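Local coordinates for protein haloacid dehalogenase-like hydrolase (Bacteroides thetaiotaomicron, PDB 2RBK) that probably acts as a magnesium-dependent phosphatase of the haloacid dehalogenase superfamily, here holding a vanadate-like group and magnesium in its active site, at residues K188-G191 with I192-I196. Residues are numbered along the deposited sequence; the frame is centred on the assembly and turned at random.
With VN4 (oxido(dioxo)vanadium), chain C.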
loop_
_atom_site.group_PDB
_atom_site.type_symbol
_atom_site.label_atom_id
_atom_site.label_comp_id
_atom_site.label_asym_id
_atom_site.label_seq_id
_atom_site.Cartn_x
_atom_site.Cartn_y
_atom_site.Cartn_z
ATOM N N LYS A 188 -5.272 2.205 4.770
ATOM C CA LYS A 188 -4.147 3.078 5.136
ATOM C C LYS A 188 -4.520 4.139 6.158
ATOM O O LYS A 188 -3.633 4.623 6.876
ATOM C CB LYS A 188 -3.530 3.662 3.882
ATOM C CG LYS A 188 -2.853 2.657 2.982
ATOM C CD LYS A 188 -2.339 3.252 1.723
ATOM C CE LYS A 188 -1.837 2.173 0.753
ATOM N NZ LYS A 188 -1.106 2.739 -0.418
ATOM N N GLN A 189 -5.774 4.546 6.204
ATOM C CA GLN A 189 -6.236 5.484 7.249
ATOM C C GLN A 189 -5.976 4.955 8.639
ATOM O O GLN A 189 -5.563 5.693 9.554
ATOM C CB GLN A 189 -7.736 5.799 7.080
ATOM C CG GLN A 189 -8.570 6.224 8.228
ATOM C CD GLN A 189 -9.958 6.654 7.868
ATOM O OE1 GLN A 189 -10.341 6.583 6.693
ATOM N NE2 GLN A 189 -10.735 7.174 8.835
ATOM N N LYS A 190 -6.279 3.654 8.875
ATOM C CA LYS A 190 -5.959 2.999 10.157
ATOM C C LYS A 190 -4.487 3.071 10.420
ATOM O O LYS A 190 -4.034 3.307 11.549
ATOM C CB LYS A 190 -6.426 1.528 10.108
ATOM C CG LYS A 190 -5.979 0.637 11.267
ATOM C CD LYS A 190 -6.471 1.070 12.584
ATOM C CE LYS A 190 -6.349 -0.079 13.616
ATOM N NZ LYS A 190 -6.741 0.343 14.997
ATOM N N GLY A 191 -3.669 2.834 9.376
ATOM C CA GLY A 191 -2.235 2.917 9.532
ATOM C C GLY A 191 -1.785 4.303 10.010
ATOM O O GLY A 191 -0.950 4.395 10.906
ATOM N N ILE A 192 -2.349 5.356 9.414
ATOM C CA ILE A 192 -2.010 6.689 9.875
ATOM C C ILE A 192 -2.311 6.846 11.336
ATOM O O ILE A 192 -1.518 7.336 12.121
ATOM C CB ILE A 192 -2.741 7.784 9.039
ATOM C CG1 ILE A 192 -2.108 7.846 7.646
ATOM C CG2 ILE A 192 -2.698 9.110 9.764
ATOM C CD1 ILE A 192 -2.710 8.888 6.708
ATOM N N ASP A 193 -3.510 6.397 11.746
ATOM C CA ASP A 193 -3.913 6.544 13.144
ATOM C C ASP A 193 -2.935 5.842 14.073
ATOM O O ASP A 193 -2.597 6.360 15.124
ATOM C CB ASP A 193 -5.312 5.983 13.338
ATOM C CG ASP A 193 -6.405 6.819 12.720
ATOM O OD1 ASP A 193 -6.117 8.014 12.407
ATOM O OD2 ASP A 193 -7.516 6.256 12.586
ATOM N N GLU A 194 -2.489 4.649 13.693
ATOM C CA GLU A 194 -1.559 3.885 14.547
ATOM C C GLU A 194 -0.205 4.555 14.624
ATOM O O GLU A 194 0.378 4.675 15.696
ATOM C CB GLU A 194 -1.481 2.444 14.045
ATOM C CG GLU A 194 -2.798 1.688 14.216
ATOM C CD GLU A 194 -3.200 1.514 15.655
ATOM O OE1 GLU A 194 -2.296 1.427 16.520
ATOM O OE2 GLU A 194 -4.425 1.462 15.933
ATOM N N ILE A 195 0.313 5.014 13.489
ATOM C CA ILE A 195 1.608 5.673 13.500
ATOM C C ILE A 195 1.560 6.955 14.341
ATOM O O ILE A 195 2.440 7.190 15.159
ATOM C CB ILE A 195 2.067 5.989 12.080
ATOM C CG1 ILE A 195 2.456 4.689 11.303
ATOM C CG2 ILE A 195 3.168 7.044 12.017
ATOM C CD1 ILE A 195 3.780 4.080 11.718
ATOM N N ILE A 196 0.541 7.790 14.131
ATOM C CA ILE A 196 0.561 9.065 14.838
ATOM C C ILE A 196 0.324 8.828 16.346
ATOM O O ILE A 196 0.872 9.607 17.133
ATOM C CB ILE A 196 -0.398 10.114 14.233
ATOM C CG1 ILE A 196 -1.857 9.798 14.427
ATOM C CG2 ILE A 196 0.009 10.371 12.796
ATOM C CD1 ILE A 196 -2.784 10.825 13.779
HETATM V V VN4 C . 1.061 1.306 -3.074
HETATM O O1 VN4 C . 2.649 1.227 -2.583
HETATM O O2 VN4 C . 0.654 1.764 -4.724
HETATM O O3 VN4 C . -0.317 0.376 -2.293
HETATM O O HOH W 1 -9.938 7.035 11.689
HETATM O O HOH W 2 1.525 -0.699 -3.600
#
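Lys190 and Glu194 form an i to i+4 salt bridge on the first turns of helix 188-199, which packs against the central sheet of this HAD-fold hydrolase through Ile192 and Ile195, both touching Phe6 of strand 4-7. The Lys190 chain leaves CB with CG anti to the backbone N (chi1 171°). It bends at chi2 (62°), and this turns Lys190 CD along the helix to within 4.1 Å of Glu194 CG. Lys190 CE comes next, 3.4 Å from Glu194 OE2. Lys190 NZ ends the chain with a 2.7 Å hydrogen bond to Glu194 OE2 within the salt bridge. It meets that oxygen on the anti side, 26° out of the carboxylate plane. Lys190 also makes a cation-pi contact with Tyr81, and the other carboxylate oxygen, Glu194 OE1, pairs with Arg197. An alanine in place of Lys190 would probably leave Glu194 OE2 without its charged mate, though the carboxylate would still have Arg197 at OE1.

One turn of the same helix is also bridged by water. Gln189 NE2 donates to a water that in turn donates to Asp193 OD2, while Asp193 OD1 is taken by His221. The backbone adds i to i+4 hydrogen bonds, from Ile192 N to Lys188 O and from Ile195 N to Gly191 O.

Lys188, at the start of the helix, points into the active site. Its chain is extended beyond CG. There NZ forms a salt bridge with Asp215 and a hydrogen bond to Ala42 O. Lys188 NZ also donates a hydrogen bond to VN4 O3 at 3.1 Å.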